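Local atomic coordinates of arginase 1, mitochondrial (Arabidopsis thaliana, PDB entry 6VSU), a protein that hydrolyses L-arginine to L-ornithine and urea with two manganese ions per subunit, and also converts agmatine to putrescine, working as a homohexamer. Residues I169-E174 against F184-E189; A165-Y170 against V199-I204; L51-S56 against D112-V117. One frame throughout, in Å; residues are numbered along the deposited sequence.

Contact 1. Residues I169-E174 against F184-E189. With ORN (L-ornithine), chain B.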
loop_
_atom_site.group_PDB
_atom_site.type_symbol
_atom_site.label_atom_id
_atom_site.label_comp_id
_atom_site.label_asym_id
_atom_site.label_seq_id
_atom_site.Cartn_x
_atom_site.Cartn_y
_atom_site.Cartn_z
ATOM N N ILE E 169 -2.275 -32.099 -9.123
ATOM C CA ILE E 169 -2.206 -33.519 -9.531
ATOM C C ILE E 169 -2.527 -33.692 -11.011
ATOM O O ILE E 169 -2.769 -34.860 -11.468
ATOM C CB ILE E 169 -3.107 -34.272 -8.564
ATOM C CG1 ILE E 169 -2.576 -35.684 -8.409
ATOM C CG2 ILE E 169 -4.576 -34.242 -8.947
ATOM C CD1 ILE E 169 -3.302 -36.446 -7.324
ATOM N N TYR E 170 -2.488 -32.593 -11.763
ATOM C CA TYR E 170 -2.539 -32.628 -13.233
ATOM C C TYR E 170 -1.330 -33.464 -13.687
ATOM O O TYR E 170 -0.264 -33.446 -13.094
ATOM C CB TYR E 170 -2.399 -31.247 -13.867
ATOM C CG TYR E 170 -3.489 -30.236 -13.640
ATOM C CD1 TYR E 170 -4.571 -30.162 -14.501
ATOM C CD2 TYR E 170 -3.395 -29.284 -12.641
ATOM C CE1 TYR E 170 -5.538 -29.176 -14.383
ATOM C CE2 TYR E 170 -4.377 -28.317 -12.489
ATOM C CZ TYR E 170 -5.454 -28.248 -13.357
ATOM O OH TYR E 170 -6.440 -27.287 -13.248
ATOM N N ASP E 171 -1.561 -34.252 -14.709
ATOM C CA ASP E 171 -0.526 -35.081 -15.338
ATOM C C ASP E 171 0.661 -34.190 -15.740
ATOM O O ASP E 171 1.821 -34.541 -15.443
ATOM C CB ASP E 171 -1.124 -35.824 -16.529
ATOM C CG ASP E 171 -0.055 -36.630 -17.223
ATOM O OD1 ASP E 171 0.641 -37.392 -16.522
ATOM O OD2 ASP E 171 0.141 -36.393 -18.407
ATOM N N CYS E 172 0.386 -33.090 -16.424
ATOM C CA CYS E 172 1.429 -32.281 -17.101
ATOM C C CYS E 172 0.884 -30.878 -17.397
ATOM O O CYS E 172 0.562 -30.632 -18.582
ATOM C CB CYS E 172 1.820 -32.928 -18.427
ATOM S SG CYS E 172 3.437 -32.344 -18.965
ATOM N N PHE E 173 0.726 -30.057 -16.355
ATOM C CA PHE E 173 0.161 -28.690 -16.457
ATOM C C PHE E 173 0.988 -27.844 -17.429
ATOM O O PHE E 173 2.175 -27.605 -17.197
ATOM C CB PHE E 173 0.115 -27.992 -15.104
ATOM C CG PHE E 173 -0.892 -26.878 -15.103
ATOM C CD1 PHE E 173 -2.246 -27.170 -15.228
ATOM C CD2 PHE E 173 -0.486 -25.551 -15.035
ATOM C CE1 PHE E 173 -3.189 -26.146 -15.266
ATOM C CE2 PHE E 173 -1.432 -24.531 -15.102
ATOM C CZ PHE E 173 -2.779 -24.824 -15.241
ATOM N N GLU E 174 0.360 -27.481 -18.539
ATOM C CA GLU E 174 0.906 -26.633 -19.616
ATOM C C GLU E 174 2.183 -27.234 -20.208
ATOM O O GLU E 174 3.050 -26.463 -20.621
ATOM C CB GLU E 174 1.037 -25.214 -19.055
ATOM C CG GLU E 174 -0.311 -24.502 -18.877
ATOM C CD GLU E 174 -0.302 -23.167 -18.109
ATOM O OE1 GLU E 174 -1.134 -22.257 -18.445
ATOM O OE2 GLU E 174 0.520 -23.018 -17.177
ATOM N N PHE E 184 2.210 -33.620 -7.129
ATOM C CA PHE E 184 1.597 -34.759 -6.380
ATOM C C PHE E 184 1.256 -35.896 -7.353
ATOM O O PHE E 184 1.234 -37.024 -6.938
ATOM C CB PHE E 184 0.454 -34.253 -5.497
ATOM C CG PHE E 184 1.016 -33.547 -4.300
ATOM C CD1 PHE E 184 1.397 -32.229 -4.393
ATOM C CD2 PHE E 184 1.270 -34.238 -3.124
ATOM C CE1 PHE E 184 2.014 -31.605 -3.319
ATOM C CE2 PHE E 184 1.893 -33.627 -2.054
ATOM C CZ PHE E 184 2.261 -32.305 -2.165
ATOM N N ALA E 185 1.099 -35.619 -8.637
ATOM C CA ALA E 185 1.057 -36.659 -9.674
ATOM C C ALA E 185 2.448 -37.301 -9.760
ATOM O O ALA E 185 2.571 -38.530 -9.663
ATOM C CB ALA E 185 0.571 -36.075 -10.986
ATOM N N ARG E 186 3.496 -36.507 -9.824
ATOM C CA ARG E 186 4.862 -37.066 -9.831
ATOM C C ARG E 186 5.036 -37.968 -8.601
ATOM O O ARG E 186 5.591 -39.079 -8.742
ATOM C CB ARG E 186 5.939 -35.983 -9.897
ATOM C CG ARG E 186 5.901 -35.119 -11.159
ATOM C CD ARG E 186 6.249 -35.790 -12.478
ATOM N NE ARG E 186 5.100 -36.500 -13.022
ATOM C CZ ARG E 186 4.111 -35.922 -13.734
ATOM N NH1 ARG E 186 4.126 -34.612 -13.989
ATOM N NH2 ARG E 186 3.088 -36.654 -14.158
ATOM N N ILE E 187 4.618 -37.511 -7.437
ATOM C CA ILE E 187 4.839 -38.267 -6.178
ATOM C C ILE E 187 4.022 -39.579 -6.213
ATOM O O ILE E 187 4.555 -40.623 -5.789
ATOM C CB ILE E 187 4.510 -37.374 -4.963
ATOM C CG1 ILE E 187 5.584 -36.324 -4.677
ATOM C CG2 ILE E 187 4.246 -38.215 -3.731
ATOM C CD1 ILE E 187 5.113 -35.266 -3.667
ATOM N N MET E 188 2.763 -39.539 -6.654
ATOM C CA MET E 188 1.925 -40.757 -6.618
ATOM C C MET E 188 2.440 -41.724 -7.697
ATOM O O MET E 188 2.460 -42.921 -7.409
ATOM C CB MET E 188 0.433 -40.456 -6.752
ATOM C CG MET E 188 -0.203 -39.682 -5.582
ATOM S SD MET E 188 0.223 -40.257 -3.889
ATOM C CE MET E 188 -0.850 -41.687 -3.870
ATOM N N GLU E 189 2.949 -41.271 -8.850
ATOM C CA GLU E 189 3.525 -42.172 -9.895
ATOM C C GLU E 189 4.785 -42.904 -9.367
ATOM O O GLU E 189 5.066 -44.011 -9.823
ATOM C CB GLU E 189 3.981 -41.416 -11.133
ATOM C CG GLU E 189 2.842 -40.965 -11.993
ATOM C CD GLU E 189 3.160 -39.779 -12.904
ATOM O OE1 GLU E 189 4.322 -39.320 -12.936
ATOM O OE2 GLU E 189 2.247 -39.357 -13.631
HETATM N N ORN B . -4.763 -22.469 -12.329
HETATM C CA ORN B . -4.064 -23.562 -11.608
HETATM C CB ORN B . -3.533 -23.046 -10.272
HETATM C CG ORN B . -2.435 -23.896 -9.657
HETATM C CD ORN B . -1.931 -23.329 -8.343
HETATM N NE ORN B . -1.208 -24.271 -7.492
HETATM C C ORN B . -5.026 -24.734 -11.375
HETATM O O ORN B . -6.032 -24.803 -12.083
HETATM O OXT ORN B . -4.720 -25.535 -10.496
HETATM O O HOH W 1 -0.319 -38.552 -14.111
HETATM O O HOH W 2 2.433 -39.407 -17.052
#
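F184 meets I169 with its backbone and CB, while its ring leads away to stack on H162 and to meet the ring of the manganese ligand H140 edge-to-face. I169 has CG1 anti to its own backbone N (chi1 -151°), which lays that branch along the first turn of the helix, 3.7 Å from A185 N. A185 itself turns its methyl toward the loop, where CB lies 3.5 Å from Y170 O and also touches I169 O; Q211 of helix 206-215 packs on the same methyl. The loop gripped in this way follows strand 158-163 in the parallel alpha/beta arginase fold and carries part of the active site: the Y170 hydroxyl donates to the ornithine O at 2.8 Å, with F173 CD1 over the centre of one face of the Y170 ring. R186 bends at chi2 and chi3 and presents its guanidinium end-on, so that NH1 (2.7 Å) and NH2 (2.8 Å) both donate to D171 O, the NH2 bond landing on a lone pair in the carbonyl plane. The D171 carboxylate stands at 90° to the guanidinium plane, its OD1 making a longer salt bridge to R186 NH2, 3.5 Å away. E189, one turn on, takes the other edge of this guanidinium side-on: R186 NE donates to OE1 at 2.9 Å and NH2 to OE2. R186 NH2 faces both acids, whose nearest oxygens, D171 OD1 and E189 OE2, are 3.8 Å apart; its charge probably offsets their mutual repulsion. Water 1 donates a hydrogen bond to each.

Contact 2. Residues A165-Y170 against V199-I204. With MN (manganese (II) ion), chain C; MN (manganese (II) ion), chain D; ORN (L-ornithine), chain B.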
loop_
_atom_site.group_PDB
_atom_site.type_symbol
_atom_site.label_atom_id
_atom_site.label_comp_id
_atom_site.label_asym_id
_atom_site.label_seq_id
_atom_site.Cartn_x
_atom_site.Cartn_y
_atom_site.Cartn_z
ATOM N N ALA E 165 -5.182 -25.224 -1.263
ATOM C CA ALA E 165 -6.421 -24.905 -2.008
ATOM C C ALA E 165 -6.571 -25.826 -3.265
ATOM O O ALA E 165 -7.690 -25.981 -3.756
ATOM C CB ALA E 165 -6.450 -23.421 -2.369
ATOM N N HIS E 166 -5.464 -26.371 -3.779
ATOM C CA HIS E 166 -5.294 -27.009 -5.106
ATOM C C HIS E 166 -4.760 -28.413 -4.910
ATOM O O HIS E 166 -3.865 -28.588 -4.105
ATOM C CB HIS E 166 -4.275 -26.211 -5.957
ATOM C CG HIS E 166 -4.597 -24.748 -6.037
ATOM N ND1 HIS E 166 -3.997 -23.799 -5.178
ATOM C CD2 HIS E 166 -5.509 -24.096 -6.804
ATOM C CE1 HIS E 166 -4.539 -22.649 -5.433
ATOM N NE2 HIS E 166 -5.463 -22.793 -6.431
ATOM N N PRO E 167 -5.219 -29.446 -5.643
ATOM C CA PRO E 167 -4.667 -30.803 -5.483
ATOM C C PRO E 167 -3.292 -31.034 -6.121
ATOM O O PRO E 167 -2.660 -31.979 -5.803
ATOM C CB PRO E 167 -5.733 -31.705 -6.114
ATOM C CG PRO E 167 -6.533 -30.797 -6.973
ATOM C CD PRO E 167 -6.435 -29.390 -6.446
ATOM N N ASP E 168 -2.879 -30.152 -7.032
ATOM C CA ASP E 168 -1.575 -30.202 -7.748
ATOM C C ASP E 168 -1.320 -31.577 -8.386
ATOM O O ASP E 168 -0.214 -32.142 -8.260
ATOM C CB ASP E 168 -0.478 -29.734 -6.799
ATOM C CG ASP E 168 -0.658 -28.271 -6.435
ATOM O OD1 ASP E 168 -1.368 -27.571 -7.172
ATOM O OD2 ASP E 168 -0.077 -27.854 -5.439
ATOM N N ILE E 169 -2.275 -32.099 -9.123
ATOM C CA ILE E 169 -2.206 -33.519 -9.531
ATOM C C ILE E 169 -2.527 -33.692 -11.011
ATOM O O ILE E 169 -2.769 -34.860 -11.468
ATOM C CB ILE E 169 -3.107 -34.272 -8.564
ATOM C CG1 ILE E 169 -2.576 -35.684 -8.409
ATOM C CG2 ILE E 169 -4.576 -34.242 -8.947
ATOM C CD1 ILE E 169 -3.302 -36.446 -7.324
ATOM N N TYR E 170 -2.488 -32.593 -11.763
ATOM C CA TYR E 170 -2.539 -32.628 -13.233
ATOM C C TYR E 170 -1.330 -33.464 -13.687
ATOM O O TYR E 170 -0.264 -33.446 -13.094
ATOM C CB TYR E 170 -2.399 -31.247 -13.867
ATOM C CG TYR E 170 -3.489 -30.236 -13.640
ATOM C CD1 TYR E 170 -4.571 -30.162 -14.501
ATOM C CD2 TYR E 170 -3.395 -29.284 -12.641
ATOM C CE1 TYR E 170 -5.538 -29.176 -14.383
ATOM C CE2 TYR E 170 -4.377 -28.317 -12.489
ATOM C CZ TYR E 170 -5.454 -28.248 -13.357
ATOM O OH TYR E 170 -6.440 -27.287 -13.248
ATOM N N VAL E 199 -6.121 -31.581 2.071
ATOM C CA VAL E 199 -7.020 -30.827 2.970
ATOM C C VAL E 199 -6.998 -29.349 2.596
ATOM O O VAL E 199 -5.920 -28.786 2.464
ATOM C CB VAL E 199 -6.613 -31.037 4.439
ATOM C CG1 VAL E 199 -7.585 -30.280 5.337
ATOM C CG2 VAL E 199 -6.577 -32.523 4.745
ATOM N N GLY E 200 -8.183 -28.757 2.538
ATOM C CA GLY E 200 -8.410 -27.346 2.197
ATOM C C GLY E 200 -8.665 -27.109 0.744
ATOM O O GLY E 200 -8.721 -25.945 0.353
ATOM N N ILE E 201 -8.941 -28.165 -0.009
ATOM C CA ILE E 201 -9.088 -28.097 -1.492
ATOM C C ILE E 201 -10.326 -27.252 -1.815
ATOM O O ILE E 201 -11.393 -27.564 -1.293
ATOM C CB ILE E 201 -9.224 -29.494 -2.101
ATOM C CG1 ILE E 201 -8.008 -30.384 -1.866
ATOM C CG2 ILE E 201 -9.539 -29.358 -3.559
ATOM C CD1 ILE E 201 -6.745 -29.849 -2.493
ATOM N N ARG E 202 -10.216 -26.267 -2.694
ATOM C CA ARG E 202 -11.421 -25.516 -3.126
ATOM C C ARG E 202 -11.268 -25.011 -4.558
ATOM O O ARG E 202 -12.093 -24.195 -4.992
ATOM C CB ARG E 202 -11.672 -24.396 -2.125
ATOM C CG ARG E 202 -10.419 -23.595 -1.811
ATOM C CD ARG E 202 -10.668 -22.636 -0.700
ATOM N NE ARG E 202 -9.629 -21.671 -0.553
ATOM C CZ ARG E 202 -8.501 -21.828 0.116
ATOM N NH1 ARG E 202 -8.178 -22.980 0.657
ATOM N NH2 ARG E 202 -7.663 -20.803 0.221
ATOM N N SER E 203 -10.232 -25.456 -5.261
ATOM C CA SER E 203 -10.022 -25.180 -6.691
ATOM C C SER E 203 -9.593 -26.496 -7.330
ATOM O O SER E 203 -8.416 -26.902 -7.203
ATOM C CB SER E 203 -9.008 -24.056 -6.913
ATOM O OG SER E 203 -8.736 -23.888 -8.308
ATOM N N ILE E 204 -10.534 -27.168 -7.978
ATOM C CA ILE E 204 -10.276 -28.498 -8.571
ATOM C C ILE E 204 -11.254 -28.683 -9.717
ATOM O O ILE E 204 -12.404 -28.138 -9.664
ATOM C CB ILE E 204 -10.383 -29.578 -7.474
ATOM C CG1 ILE E 204 -10.122 -30.985 -8.018
ATOM C CG2 ILE E 204 -11.718 -29.535 -6.760
ATOM C CD1 ILE E 204 -9.900 -31.985 -6.928
HETATM MN MN MN C . -2.217 -24.048 -3.824
HETATM MN MN MN D . 0.097 -26.276 -4.324
HETATM N N ORN B . -4.763 -22.469 -12.329
HETATM C CA ORN B . -4.064 -23.562 -11.608
HETATM C CB ORN B . -3.533 -23.046 -10.272
HETATM C CG ORN B . -2.435 -23.896 -9.657
HETATM C CD ORN B . -1.931 -23.329 -8.343
HETATM N NE ORN B . -1.208 -24.271 -7.492
HETATM C C ORN B . -5.026 -24.734 -11.375
HETATM O O ORN B . -6.032 -24.803 -12.083
HETATM O OXT ORN B . -4.720 -25.535 -10.496
HETATM O O HOH W 3 -1.466 -25.311 -5.406
HETATM O O HOH W 4 0.812 -25.347 -6.450
#
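A165 O is gripped by two consecutive backbone amides, R202 N at 2.8 Å and S203 N at 3.0 Å; the first comes in tilted from the carbonyl plane, the second nearly along the C=O axis. The guanidinium of R202 lays one face over A165 CB, 3.5 Å from NH1, and its nitrogens reach G200 O, D251 O and E265 O. Replacing R202 by alanine removes the guanidinium, which would probably uncover the A165 methyl and leave the carbonyls of G200, D251 and E265 without this donor. Along the 165-170 segment, I201 CD1 packs on the peptide between H166 and P167, 3.4 Å from H166 C, and P167 CG packs against I204 CD1 at 3.6 Å. S203, an ornithine-binding residue beside N78 of a neighbouring subunit, sets its CB 3.5 Å from H166 CD2. The H166 ring is held between A165 CB on one face and ornithine CD over the centre of the other; chi1 of -52° sets it beside the backbone N, and chi2 of 96° turns ND1 to one manganese, 2.3 Å away. D168 OD2 binds the second manganese at 1.9 Å, and water 3 joins the two ions; D164, H140, D249 and D251 supply further ligands. By holding A165, P167 and the H166 ring, residues 200-204 probably steady the backbone carrying the metal ligands H166 and D168, consistent with a second-shell role at the binuclear manganese centre.

Contact 3. Residues L51-S56 against D112-V117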
loop_
_atom_site.group_PDB
_atom_site.type_symbol
_atom_site.label_atom_id
_atom_site.label_comp_id
_atom_site.label_asym_id
_atom_site.label_seq_id
_atom_site.Cartn_x
_atom_site.Cartn_y
_atom_site.Cartn_z
ATOM N N LEU E 51 13.031 -21.452 -5.491
ATOM C CA LEU E 51 12.663 -21.886 -6.854
ATOM C C LEU E 51 11.256 -21.394 -7.117
ATOM O O LEU E 51 10.347 -21.731 -6.366
ATOM C CB LEU E 51 12.778 -23.414 -6.919
ATOM C CG LEU E 51 12.660 -24.005 -8.300
ATOM C CD1 LEU E 51 13.399 -25.319 -8.363
ATOM C CD2 LEU E 51 11.205 -24.174 -8.704
ATOM N N GLY E 52 11.027 -20.684 -8.202
ATOM C CA GLY E 52 9.648 -20.287 -8.582
ATOM C C GLY E 52 9.334 -20.466 -10.059
ATOM O O GLY E 52 8.248 -20.036 -10.446
ATOM N N HIS E 53 10.230 -21.013 -10.877
ATOM C CA HIS E 53 10.039 -20.989 -12.351
ATOM C C HIS E 53 9.080 -22.106 -12.825
ATOM O O HIS E 53 8.783 -22.177 -14.025
ATOM C CB HIS E 53 11.365 -21.009 -13.091
ATOM C CG HIS E 53 12.109 -22.293 -12.959
ATOM N ND1 HIS E 53 12.838 -22.606 -11.824
ATOM C CD2 HIS E 53 12.240 -23.343 -13.818
ATOM C CE1 HIS E 53 13.403 -23.804 -11.997
ATOM N NE2 HIS E 53 13.040 -24.275 -13.225
ATOM N N ASN E 54 8.614 -22.962 -11.943
ATOM C CA ASN E 54 7.601 -24.014 -12.247
ATOM C C ASN E 54 6.178 -23.510 -11.950
ATOM O O ASN E 54 5.228 -24.296 -12.200
ATOM C CB ASN E 54 7.954 -25.294 -11.507
ATOM C CG ASN E 54 9.144 -25.948 -12.154
ATOM O OD1 ASN E 54 9.239 -25.945 -13.390
ATOM N ND2 ASN E 54 10.059 -26.453 -11.347
ATOM N N SER E 55 6.048 -22.258 -11.470
ATOM C CA SER E 55 4.780 -21.553 -11.180
ATOM C C SER E 55 4.043 -21.281 -12.487
ATOM O O SER E 55 4.656 -21.028 -13.464
ATOM C CB SER E 55 5.043 -20.255 -10.424
ATOM O OG SER E 55 5.672 -20.528 -9.199
ATOM N N SER E 56 2.739 -21.293 -12.462
ATOM C CA SER E 56 1.901 -21.081 -13.668
ATOM C C SER E 56 1.468 -19.623 -13.752
ATOM O O SER E 56 0.993 -19.274 -14.778
ATOM C CB SER E 56 0.678 -21.984 -13.651
ATOM O OG SER E 56 -0.038 -21.835 -12.411
ATOM N N ASP E 112 15.570 -31.683 -14.819
ATOM C CA ASP E 112 15.736 -33.032 -14.223
ATOM C C ASP E 112 16.941 -32.950 -13.290
ATOM O O ASP E 112 16.844 -33.375 -12.141
ATOM C CB ASP E 112 16.016 -34.083 -15.283
ATOM C CG ASP E 112 14.860 -34.444 -16.186
ATOM O OD1 ASP E 112 13.710 -34.497 -15.753
ATOM O OD2 ASP E 112 15.160 -34.756 -17.316
ATOM N N ARG E 113 18.040 -32.410 -13.796
ATOM C CA ARG E 113 19.287 -32.243 -13.022
ATOM C C ARG E 113 19.048 -31.299 -11.848
ATOM O O ARG E 113 19.540 -31.602 -10.766
ATOM C CB ARG E 113 20.411 -31.773 -13.933
ATOM C CG ARG E 113 21.074 -32.932 -14.650
ATOM C CD ARG E 113 21.545 -32.569 -16.045
ATOM N NE ARG E 113 22.656 -31.624 -16.099
ATOM C CZ ARG E 113 23.819 -31.818 -15.521
ATOM N NH1 ARG E 113 24.782 -30.904 -15.617
ATOM N NH2 ARG E 113 24.013 -32.931 -14.824
ATOM N N LEU E 114 18.290 -30.230 -12.041
ATOM C CA LEU E 114 18.047 -29.305 -10.912
ATOM C C LEU E 114 17.236 -30.027 -9.844
ATOM O O LEU E 114 17.593 -29.910 -8.644
ATOM C CB LEU E 114 17.349 -28.045 -11.407
ATOM C CG LEU E 114 16.885 -27.092 -10.324
ATOM C CD1 LEU E 114 18.078 -26.636 -9.512
ATOM C CD2 LEU E 114 16.141 -25.912 -10.930
ATOM N N MET E 115 16.200 -30.776 -10.209
ATOM C CA MET E 115 15.389 -31.426 -9.159
ATOM C C MET E 115 16.244 -32.498 -8.461
ATOM O O MET E 115 16.053 -32.722 -7.244
ATOM C CB MET E 115 14.098 -32.013 -9.732
ATOM C CG MET E 115 13.149 -30.951 -10.308
ATOM S SD MET E 115 12.895 -29.484 -9.261
ATOM C CE MET E 115 11.111 -29.313 -9.301
ATOM N N ASN E 116 17.123 -33.171 -9.177
ATOM C CA ASN E 116 18.060 -34.159 -8.574
ATOM C C ASN E 116 18.965 -33.458 -7.540
ATOM O O ASN E 116 19.286 -34.049 -6.532
ATOM C CB ASN E 116 18.917 -34.843 -9.639
ATOM C CG ASN E 116 18.134 -35.777 -10.547
ATOM O OD1 ASN E 116 16.947 -36.094 -10.311
ATOM N ND2 ASN E 116 18.791 -36.179 -11.640
ATOM N N VAL E 117 19.360 -32.218 -7.782
ATOM C CA VAL E 117 20.173 -31.450 -6.800
ATOM C C VAL E 117 19.341 -31.225 -5.554
ATOM O O VAL E 117 19.838 -31.395 -4.438
ATOM C CB VAL E 117 20.700 -30.125 -7.378
ATOM C CG1 VAL E 117 21.385 -29.321 -6.307
ATOM C CG2 VAL E 117 21.655 -30.403 -8.533
#
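L51 and L114 carry the apolar part of this contact, reaching toward each other tip to tip with L51 CD1 3.8 Å from L114 CD2. With CG anti to the backbone N (chi1 173°), L114 points its CD2 methyl out from the helix into the loop, where it meets two residues at once. L51 CD1 also comes within 4.3 Å of M115 SD, so the one leucine methyl touches neighbouring side chains on the same helix.

The second kind of contact sets methyl groups against polar side chains. L114 CD2 approaches the H53 ring at its edge, near the ring plane, 3.6 Å from CE1; the adjacent NE2 is hydrogen-bonded to D111, just ahead of this helical segment. M115, bent at chi2 and chi3, brings its CE methyl to within 3.7 Å of N54 ND2, arriving from the opposite direction. The N54 amide is buried but well supplied: OD1 accepts from N176 ND2, and ND2 pairs with S141 OG, so the methionine packs against an amide already fixed in its rotation. No hydrogen bond joins the two segments directly.

Backbone bonding shapes the loop instead. A type I beta turn runs from G52 to S55, closed by S55 N to G52 O at 3.3 Å; N54 points at the helix, and the end of the H53 side chain swings over to it. This is the loop that follows strand 43-48 in the alpha/beta arginase fold. Packed on helix 111-126, it leads to S56, an ornithine-binding residue, while N54 holds N176, which probably lines the substrate site, as in related arginases.

How the contacts relate
From the N terminus, contact 3 comes first, closing the long excursion from the loop after strand 43-48 to helix 111-126 before the other two begin. Contacts 2 and 1 then start from one loop, the one following strand 158-163, and share I169 and Y170. Contact 1 nests inside contact 2: it returns on helix 183-189, whereas contact 2 waits until the end of strand 193-201, the neighbour of strand 158-163 in the parallel sheet. F184 N, probably hydrogen-bonded to D168 O, links the nested pair. Contacts 1 and 3 meet where F173 and E174 pack on S56; contacts 2 and 3 do not touch.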